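Local coordinates for protein response regulator aspartate phosphatase H (Bacillus subtilis, PDB 3Q15) that dephosphorylates the sporulation response regulator Spo0F and also acts on ComA, so helping to separate competence and sporulation in time, at residues M109-Q114 with I121-E126; K115-A120 with Y151-Q156. All blocks are in the same frame, centred on the assembly; numbering follows the deposited sequence.

Interaction 1: M109-Q114 with I121-E126; sequences MYEFDQ and IGYYRE
The ring of Y124 reaches across to helix 93-113 and sets its OH between M109 and F112. M109 SD lies 3.1 Å from Y124 OH, and F112 CB approaches the same OH at 3.3 Å. The sulfur sits at the ring's edge, 5.1 Å from the Y124 centroid, in a Met-aromatic contact. M109 starts out from the far side of its helix, but its CG lies beside the backbone N (chi1 -71°) and the chain bends again at chi2, which swings SD back to the tyrosine. Y124 OH is buried here, and the model offers it no hydrogen-bond partner; what surrounds it on this side is sulfur and carbon.

Next to them in sequence, E111 CG rests against Y123 CD2 at 4.2 Å, the carboxylate nearly parallel to the tyrosine ring. Two groups fix that carboxylate: Q114 NE2 donates to E111 OE1 over 2.8 Å from above its plane, and R107 forms a salt bridge with OE2.

The two helices run antiparallel, at 159° and 9.1 Å between the short axes, as in the helical hairpin of a tetratricopeptide repeat; both segments fall in the predicted first repeat. Y123 also packs on L104 and R107 of helix 93-113, M109 touches S10 of helix 9-24, and helix 137-153 meets Y124 through V147 and A150.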
ATOM      1  N   MET A 109      -6.168  -5.975  12.110  1.00 36.47           N
ATOM      2  CA  MET A 109      -6.185  -4.854  13.040  1.00 38.70           C
ATOM      3  C   MET A 109      -5.327  -5.143  14.274  1.00 38.04           C
ATOM      4  O   MET A 109      -4.677  -4.247  14.807  1.00 38.46           O
ATOM      5  CB  MET A 109      -7.618  -4.502  13.445  1.00 38.13           C
ATOM      6  CG  MET A 109      -8.445  -3.860  12.332  1.00 39.52           C
ATOM      7  SD  MET A 109      -7.689  -2.354  11.681  1.00 45.77           S
ATOM      8  CE  MET A 109      -8.896  -1.862  10.452  1.00 45.28           C
ATOM      9  N   TYR A 110      -5.319  -6.393  14.723  1.00 40.22           N
ATOM     10  CA  TYR A 110      -4.474  -6.770  15.855  1.00 42.85           C
ATOM     11  C   TYR A 110      -2.999  -6.563  15.526  1.00 40.71           C
ATOM     12  O   TYR A 110      -2.238  -6.018  16.330  1.00 38.10           O
ATOM     13  CB  TYR A 110      -4.726  -8.217  16.270  1.00 43.78           C
ATOM     14  CG  TYR A 110      -3.843  -8.697  17.402  1.00 42.97           C
ATOM     15  CD1 TYR A 110      -4.129  -8.369  18.723  1.00 45.48           C
ATOM     16  CD2 TYR A 110      -2.726  -9.484  17.153  1.00 44.56           C
ATOM     17  CE1 TYR A 110      -3.319  -8.811  19.767  1.00 43.65           C
ATOM     18  CE2 TYR A 110      -1.912  -9.928  18.187  1.00 45.19           C
ATOM     19  CZ  TYR A 110      -2.215  -9.588  19.490  1.00 45.58           C
ATOM     20  OH  TYR A 110      -1.409 -10.029  20.521  1.00 50.66           O
ATOM     21  N   GLU A 111      -2.598  -7.001  14.338  1.00 37.01           N
ATOM     22  CA  GLU A 111      -1.233  -6.804  13.881  1.00 37.98           C
ATOM     23  C   GLU A 111      -0.936  -5.315  13.762  1.00 40.20           C
ATOM     24  O   GLU A 111       0.134  -4.851  14.160  1.00 39.30           O
ATOM     25  CB  GLU A 111      -1.006  -7.516  12.549  1.00 38.76           C
ATOM     26  CG  GLU A 111      -1.167  -9.037  12.632  1.00 39.45           C
ATOM     27  CD  GLU A 111      -0.104  -9.702  13.504  1.00 43.87           C
ATOM     28  OE1 GLU A 111       0.932  -9.062  13.785  1.00 41.77           O
ATOM     29  OE2 GLU A 111      -0.302 -10.868  13.906  1.00 48.06           O
ATOM     30  N   PHE A 112      -1.896  -4.568  13.229  1.00 33.81           N
ATOM     31  CA  PHE A 112      -1.761  -3.122  13.093  1.00 40.75           C
ATOM     32  C   PHE A 112      -1.550  -2.454  14.448  1.00 40.08           C
ATOM     33  O   PHE A 112      -0.707  -1.570  14.586  1.00 44.72           O
ATOM     34  CB  PHE A 112      -2.991  -2.531  12.388  1.00 42.03           C
ATOM     35  CG  PHE A 112      -3.031  -1.030  12.393  1.00 41.27           C
ATOM     36  CD1 PHE A 112      -2.353  -0.304  11.432  1.00 37.78           C
ATOM     37  CD2 PHE A 112      -3.752  -0.347  13.358  1.00 41.70           C
ATOM     38  CE1 PHE A 112      -2.391   1.069  11.433  1.00 36.27           C
ATOM     39  CE2 PHE A 112      -3.793   1.028  13.363  1.00 41.36           C
ATOM     40  CZ  PHE A 112      -3.112   1.738  12.400  1.00 40.36           C
ATOM     41  N   ASP A 113      -2.305  -2.894  15.450  1.00 39.64           N
ATOM     42  CA  ASP A 113      -2.225  -2.308  16.787  1.00 42.33           C
ATOM     43  C   ASP A 113      -0.907  -2.594  17.507  1.00 43.70           C
ATOM     44  O   ASP A 113      -0.522  -1.865  18.424  1.00 44.92           O
ATOM     45  CB  ASP A 113      -3.402  -2.766  17.646  1.00 43.75           C
ATOM     46  CG  ASP A 113      -4.704  -2.117  17.233  1.00 47.97           C
ATOM     47  OD1 ASP A 113      -4.650  -1.038  16.604  1.00 48.04           O
ATOM     48  OD2 ASP A 113      -5.779  -2.682  17.534  1.00 47.16           O
ATOM     49  N   GLN A 114      -0.219  -3.656  17.102  1.00 41.39           N
ATOM     50  CA  GLN A 114       1.091  -3.946  17.669  1.00 44.89           C
ATOM     51  C   GLN A 114       2.188  -3.523  16.700  1.00 42.65           C
ATOM     52  O   GLN A 114       3.338  -3.933  16.828  1.00 44.78           O
ATOM     53  CB  GLN A 114       1.220  -5.421  18.053  1.00 47.30           C
ATOM     54  CG  GLN A 114       1.269  -6.397  16.894  1.00 49.27           C
ATOM     55  CD  GLN A 114       1.458  -7.827  17.371  1.00 53.22           C
ATOM     56  OE1 GLN A 114       1.450  -8.090  18.571  1.00 55.90           O
ATOM     57  NE2 GLN A 114       1.630  -8.755  16.435  1.00 52.73           N
ATOM     58  N   ILE A 121      -0.944  -5.713   6.644  1.00 40.31           N
ATOM     59  CA  ILE A 121      -1.249  -5.583   5.221  1.00 38.47           C
ATOM     60  C   ILE A 121      -1.671  -6.928   4.631  1.00 38.58           C
ATOM     61  O   ILE A 121      -2.678  -7.026   3.924  1.00 35.67           O
ATOM     62  CB  ILE A 121      -0.033  -5.014   4.451  1.00 38.60           C
ATOM     63  CG1 ILE A 121       0.246  -3.574   4.897  1.00 39.17           C
ATOM     64  CG2 ILE A 121      -0.251  -5.072   2.945  1.00 35.00           C
ATOM     65  CD1 ILE A 121       1.599  -3.029   4.455  1.00 38.08           C
ATOM     66  N   GLY A 122      -0.898  -7.964   4.941  1.00 40.00           N
ATOM     67  CA  GLY A 122      -1.190  -9.303   4.473  1.00 39.97           C
ATOM     68  C   GLY A 122      -2.586  -9.756   4.850  1.00 39.34           C
ATOM     69  O   GLY A 122      -3.283 -10.365   4.041  1.00 39.35           O
ATOM     70  N   TYR A 123      -2.998  -9.461   6.079  1.00 36.95           N
ATOM     71  CA  TYR A 123      -4.343  -9.823   6.518  1.00 37.41           C
ATOM     72  C   TYR A 123      -5.400  -8.926   5.878  1.00 39.75           C
ATOM     73  O   TYR A 123      -6.479  -9.395   5.510  1.00 37.46           O
ATOM     74  CB  TYR A 123      -4.452  -9.836   8.048  1.00 37.25           C
ATOM     75  CG  TYR A 123      -3.806 -11.062   8.664  1.00 43.76           C
ATOM     76  CD1 TYR A 123      -4.455 -12.293   8.652  1.00 44.36           C
ATOM     77  CD2 TYR A 123      -2.544 -10.995   9.238  1.00 43.02           C
ATOM     78  CE1 TYR A 123      -3.865 -13.419   9.199  1.00 45.98           C
ATOM     79  CE2 TYR A 123      -1.946 -12.111   9.789  1.00 43.90           C
ATOM     80  CZ  TYR A 123      -2.608 -13.319   9.767  1.00 47.49           C
ATOM     81  OH  TYR A 123      -2.009 -14.426  10.316  1.00 53.85           O
ATOM     82  N   TYR A 124      -5.081  -7.642   5.727  1.00 39.76           N
ATOM     83  CA  TYR A 124      -5.981  -6.719   5.042  1.00 39.38           C
ATOM     84  C   TYR A 124      -6.289  -7.216   3.634  1.00 41.32           C
ATOM     85  O   TYR A 124      -7.436  -7.180   3.194  1.00 43.59           O
ATOM     86  CB  TYR A 124      -5.385  -5.311   4.964  1.00 34.38           C
ATOM     87  CG  TYR A 124      -5.324  -4.575   6.281  1.00 38.06           C
ATOM     88  CD1 TYR A 124      -6.159  -4.919   7.335  1.00 36.84           C
ATOM     89  CD2 TYR A 124      -4.425  -3.532   6.471  1.00 39.61           C
ATOM     90  CE1 TYR A 124      -6.098  -4.243   8.543  1.00 39.27           C
ATOM     91  CE2 TYR A 124      -4.358  -2.852   7.672  1.00 39.22           C
ATOM     92  CZ  TYR A 124      -5.195  -3.211   8.704  1.00 40.48           C
ATOM     93  OH  TYR A 124      -5.121  -2.527   9.897  1.00 40.63           O
ATOM     94  N   ARG A 125      -5.256  -7.669   2.929  1.00 39.45           N
ATOM     95  CA  ARG A 125      -5.426  -8.151   1.563  1.00 36.44           C
ATOM     96  C   ARG A 125      -6.295  -9.410   1.531  1.00 36.92           C
ATOM     97  O   ARG A 125      -7.234  -9.501   0.746  1.00 40.39           O
ATOM     98  CB  ARG A 125      -4.069  -8.415   0.910  1.00 42.24           C
ATOM     99  CG  ARG A 125      -3.186  -7.181   0.796  1.00 47.48           C
ATOM    100  CD  ARG A 125      -3.832  -6.119  -0.087  1.00 51.19           C
ATOM    101  NE  ARG A 125      -4.381  -6.713  -1.299  1.00 57.51           N
ATOM    102  CZ  ARG A 125      -3.670  -6.981  -2.389  1.00 63.02           C
ATOM    103  NH1 ARG A 125      -2.376  -6.696  -2.424  1.00 60.31           N
ATOM    104  NH2 ARG A 125      -4.252  -7.531  -3.446  1.00 67.22           N
ATOM    105  N   GLU A 126      -5.986 -10.372   2.394  1.00 43.46           N
ATOM    106  CA  GLU A 126      -6.773 -11.599   2.466  1.00 48.18           C
ATOM    107  C   GLU A 126      -8.219 -11.293   2.836  1.00 45.03           C
ATOM    108  O   GLU A 126      -9.145 -11.929   2.330  1.00 41.85           O
ATOM    109  CB  GLU A 126      -6.168 -12.591   3.469  1.00 47.21           C
ATOM    110  CG  GLU A 126      -4.788 -13.111   3.082  1.00 54.33           C
ATOM    111  CD  GLU A 126      -4.764 -13.741   1.697  1.00 63.34           C
ATOM    112  OE1 GLU A 126      -4.013 -13.247   0.827  1.00 68.24           O
ATOM    113  OE2 GLU A 126      -5.488 -14.735   1.476  1.00 65.32           O
TER

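Interaction 2: K115-A120 with Y151-Q156; sequences KEYVEA and YYHMKQ
Y117 OH accepts a hydrogen bond of 2.8 Å from K115 NZ, and the same oxygen meets the edge of the H153 imidazole, 3.5 Å from H153 CD2. The lysine chain reaches forward to the residue two places on and holds its phenol end, while the imidazole stands across it at about a right angle. K115 NZ stays 4.4 Å from H153 NE2, and a positive lysine this near would probably disfavour protonation of the histidine.

The ring of Y117 is packed on both faces. M154 CG lies over one of them, 3.5 Å from the centroid and 16° off the normal, a CH-pi contact; M154 SD follows obliquely at 4.3 Å, a Met-aromatic pair. A bend at chi3 (37°) then folds the methyl inward, with M154 CE 3.8 Å from Y117 CB. On the opposite face, K115 O sits 4.0 Å above the plane, over the ring's centre.

Both segments hold a Schellman motif that ends a helix: K115, with positive phi, closes helix 93-113, and K155 does the same for helix 137-153. Side chains at and beside these turns meet here, and so the first predicted tetratricopeptide repeat is joined to the second. With Y117 cut back to an alanine, M154 CG would lose the aromatic face it lies on, and the K115 amine, left without its oxygen, is likely to swing away from H153.

H158 of the second subunit meets the Y117 ring edge-to-face and also packs on M154, so the tyrosine is part of the contact between chains. Within its own chain, M154 leans on F112, and K155 forms a salt bridge with E373 near the C-terminus.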
ATOM      1  N   LYS A 115       1.807  -2.703  15.727  1.00 42.43           N
ATOM      2  CA  LYS A 115       2.745  -2.125  14.770  1.00 44.59           C
ATOM      3  C   LYS A 115       3.454  -3.162  13.901  1.00 43.05           C
ATOM      4  O   LYS A 115       4.539  -2.908  13.383  1.00 45.47           O
ATOM      5  CB  LYS A 115       3.765  -1.227  15.487  1.00 48.44           C
ATOM      6  CG  LYS A 115       3.132  -0.135  16.342  1.00 52.78           C
ATOM      7  CD  LYS A 115       4.175   0.799  16.947  1.00 58.57           C
ATOM      8  CE  LYS A 115       4.721   1.768  15.913  1.00 62.27           C
ATOM      9  NZ  LYS A 115       3.647   2.640  15.354  1.00 67.13           N
ATOM     10  N   GLU A 116       2.843  -4.331  13.749  1.00 39.06           N
ATOM     11  CA  GLU A 116       3.329  -5.314  12.792  1.00 37.84           C
ATOM     12  C   GLU A 116       2.665  -5.009  11.456  1.00 41.29           C
ATOM     13  O   GLU A 116       1.706  -5.673  11.061  1.00 42.59           O
ATOM     14  CB  GLU A 116       2.996  -6.736  13.249  1.00 39.75           C
ATOM     15  CG  GLU A 116       3.766  -7.204  14.474  1.00 40.42           C
ATOM     16  CD  GLU A 116       5.205  -7.557  14.157  1.00 46.48           C
ATOM     17  OE1 GLU A 116       5.592  -7.468  12.972  1.00 43.56           O
ATOM     18  OE2 GLU A 116       5.947  -7.931  15.091  1.00 53.43           O
ATOM     19  N   TYR A 117       3.170  -3.990  10.769  1.00 35.68           N
ATOM     20  CA  TYR A 117       2.477  -3.440   9.611  1.00 38.36           C
ATOM     21  C   TYR A 117       2.461  -4.370   8.402  1.00 37.59           C
ATOM     22  O   TYR A 117       1.440  -4.500   7.725  1.00 36.35           O
ATOM     23  CB  TYR A 117       3.058  -2.074   9.235  1.00 41.39           C
ATOM     24  CG  TYR A 117       2.804  -1.007  10.276  1.00 43.27           C
ATOM     25  CD1 TYR A 117       1.653  -1.030  11.052  1.00 34.23           C
ATOM     26  CD2 TYR A 117       3.719   0.014  10.492  1.00 47.29           C
ATOM     27  CE1 TYR A 117       1.412  -0.065  12.002  1.00 42.81           C
ATOM     28  CE2 TYR A 117       3.491   0.987  11.446  1.00 49.76           C
ATOM     29  CZ  TYR A 117       2.336   0.945  12.196  1.00 47.64           C
ATOM     30  OH  TYR A 117       2.108   1.912  13.143  1.00 47.06           O
ATOM     31  N   VAL A 118       3.591  -5.008   8.129  1.00 36.16           N
ATOM     32  CA  VAL A 118       3.669  -5.958   7.030  1.00 38.12           C
ATOM     33  C   VAL A 118       2.664  -7.094   7.236  1.00 40.74           C
ATOM     34  O   VAL A 118       1.899  -7.433   6.330  1.00 39.66           O
ATOM     35  CB  VAL A 118       5.097  -6.500   6.862  1.00 41.48           C
ATOM     36  CG1 VAL A 118       5.106  -7.715   5.952  1.00 35.15           C
ATOM     37  CG2 VAL A 118       6.012  -5.401   6.320  1.00 41.76           C
ATOM     38  N   GLU A 119       2.649  -7.661   8.437  1.00 40.79           N
ATOM     39  CA  GLU A 119       1.657  -8.672   8.778  1.00 39.67           C
ATOM     40  C   GLU A 119       0.243  -8.133   8.569  1.00 39.01           C
ATOM     41  O   GLU A 119      -0.589  -8.794   7.953  1.00 37.09           O
ATOM     42  CB  GLU A 119       1.837  -9.153  10.223  1.00 40.45           C
ATOM     43  CG  GLU A 119       3.167  -9.853  10.481  1.00 42.82           C
ATOM     44  CD  GLU A 119       3.358 -11.085   9.612  1.00 44.75           C
ATOM     45  OE1 GLU A 119       2.403 -11.875   9.485  1.00 46.74           O
ATOM     46  OE2 GLU A 119       4.459 -11.263   9.047  1.00 43.60           O
ATOM     47  N   ALA A 120      -0.021  -6.930   9.076  1.00 39.46           N
ATOM     48  CA  ALA A 120      -1.347  -6.322   8.955  1.00 38.95           C
ATOM     49  C   ALA A 120      -1.807  -6.241   7.504  1.00 38.51           C
ATOM     50  O   ALA A 120      -2.922  -6.641   7.176  1.00 36.35           O
ATOM     51  CB  ALA A 120      -1.371  -4.937   9.599  1.00 33.51           C
ATOM     52  N   TYR A 151      -3.837   2.631   6.872  1.00 32.31           N
ATOM     53  CA  TYR A 151      -2.760   2.983   5.952  1.00 35.13           C
ATOM     54  C   TYR A 151      -2.268   4.411   6.186  1.00 37.20           C
ATOM     55  O   TYR A 151      -1.079   4.699   6.042  1.00 39.47           O
ATOM     56  CB  TYR A 151      -3.192   2.797   4.494  1.00 33.60           C
ATOM     57  CG  TYR A 151      -3.096   1.368   4.006  1.00 36.56           C
ATOM     58  CD1 TYR A 151      -1.862   0.753   3.854  1.00 35.05           C
ATOM     59  CD2 TYR A 151      -4.235   0.637   3.688  1.00 37.63           C
ATOM     60  CE1 TYR A 151      -1.761  -0.551   3.409  1.00 31.72           C
ATOM     61  CE2 TYR A 151      -4.146  -0.676   3.239  1.00 33.16           C
ATOM     62  CZ  TYR A 151      -2.907  -1.260   3.101  1.00 34.72           C
ATOM     63  OH  TYR A 151      -2.808  -2.555   2.656  1.00 36.14           O
ATOM     64  N   TYR A 152      -3.184   5.305   6.545  1.00 35.03           N
ATOM     65  CA  TYR A 152      -2.803   6.674   6.876  1.00 36.65           C
ATOM     66  C   TYR A 152      -1.871   6.711   8.085  1.00 36.62           C
ATOM     67  O   TYR A 152      -0.825   7.357   8.046  1.00 34.72           O
ATOM     68  CB  TYR A 152      -4.037   7.547   7.122  1.00 36.00           C
ATOM     69  CG  TYR A 152      -3.718   8.870   7.779  1.00 38.46           C
ATOM     70  CD1 TYR A 152      -3.113   9.897   7.063  1.00 36.50           C
ATOM     71  CD2 TYR A 152      -4.020   9.093   9.117  1.00 40.95           C
ATOM     72  CE1 TYR A 152      -2.818  11.110   7.661  1.00 35.73           C
ATOM     73  CE2 TYR A 152      -3.728  10.305   9.725  1.00 43.30           C
ATOM     74  CZ  TYR A 152      -3.129  11.307   8.991  1.00 41.08           C
ATOM     75  OH  TYR A 152      -2.840  12.507   9.590  1.00 42.61           O
ATOM     76  N   HIS A 153      -2.255   6.019   9.156  1.00 36.36           N
ATOM     77  CA  HIS A 153      -1.424   5.941  10.355  1.00 40.28           C
ATOM     78  C   HIS A 153      -0.092   5.277  10.026  1.00 39.65           C
ATOM     79  O   HIS A 153       0.941   5.602  10.612  1.00 42.08           O
ATOM     80  CB  HIS A 153      -2.145   5.174  11.467  1.00 43.66           C
ATOM     81  CG  HIS A 153      -1.399   5.142  12.770  1.00 49.77           C
ATOM     82  ND1 HIS A 153      -1.456   6.171  13.685  1.00 53.57           N
ATOM     83  CD2 HIS A 153      -0.589   4.201  13.310  1.00 48.09           C
ATOM     84  CE1 HIS A 153      -0.709   5.867  14.734  1.00 50.89           C
ATOM     85  NE2 HIS A 153      -0.173   4.676  14.533  1.00 50.33           N
ATOM     86  N   MET A 154      -0.122   4.347   9.077  1.00 36.56           N
ATOM     87  CA  MET A 154       1.082   3.667   8.615  1.00 33.78           C
ATOM     88  C   MET A 154       1.889   4.532   7.649  1.00 34.37           C
ATOM     89  O   MET A 154       2.915   4.098   7.124  1.00 36.24           O
ATOM     90  CB  MET A 154       0.712   2.349   7.931  1.00 31.78           C
ATOM     91  CG  MET A 154       0.289   1.239   8.883  1.00 52.16           C
ATOM     92  SD  MET A 154      -0.276  -0.254   8.041  1.00 53.77           S
ATOM     93  CE  MET A 154       0.841  -0.294   6.645  1.00 31.32           C
ATOM     94  N   LYS A 155       1.415   5.750   7.408  1.00 31.66           N
ATOM     95  CA  LYS A 155       2.086   6.664   6.492  1.00 38.23           C
ATOM     96  C   LYS A 155       2.235   6.076   5.091  1.00 36.52           C
ATOM     97  O   LYS A 155       3.151   6.438   4.354  1.00 37.92           O
ATOM     98  CB  LYS A 155       3.452   7.098   7.040  1.00 41.64           C
ATOM     99  CG  LYS A 155       3.375   8.150   8.134  1.00 47.43           C
ATOM    100  CD  LYS A 155       3.973   7.639   9.435  1.00 53.76           C
ATOM    101  CE  LYS A 155       4.081   8.746  10.472  1.00 58.00           C
ATOM    102  NZ  LYS A 155       4.752   8.281  11.720  1.00 58.16           N
ATOM    103  N   GLN A 156       1.338   5.165   4.733  1.00 35.97           N
ATOM    104  CA  GLN A 156       1.242   4.690   3.361  1.00 33.39           C
ATOM    105  C   GLN A 156       0.116   5.497   2.732  1.00 35.58           C
ATOM    106  O   GLN A 156      -0.976   4.989   2.479  1.00 34.55           O
ATOM    107  CB  GLN A 156       0.939   3.190   3.318  1.00 31.20           C
ATOM    108  CG  GLN A 156       1.831   2.329   4.219  1.00 33.80           C
ATOM    109  CD  GLN A 156       3.300   2.412   3.847  1.00 32.46           C
ATOM    110  OE1 GLN A 156       4.025   3.276   4.334  1.00 34.67           O
ATOM    111  NE2 GLN A 156       3.744   1.514   2.976  1.00 31.43           N
TER

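Interactions 1 and 2 lie with their centres about 8 Å apart and share helix 117-128, their segments alternating along the chain. The backbone joins them directly: E116 N approaches E111 O at 2.8 Å, a probable hydrogen bond across the turn between the two helices. Side chains continue the packing. F112 CZ reaches H153 CD2 at 3.6 Å, the two rings inclined at about 65°, and I121 CD1 meets M154 CE at 3.6 Å. I121 CG2 also touches Y151 OH at 3.6 Å. Interaction 1 thus lies within one helical hairpin, and interaction 2 ties that hairpin to the next helix; both also touch the second subunit, where R125 forms a salt bridge with E128 of that second subunit.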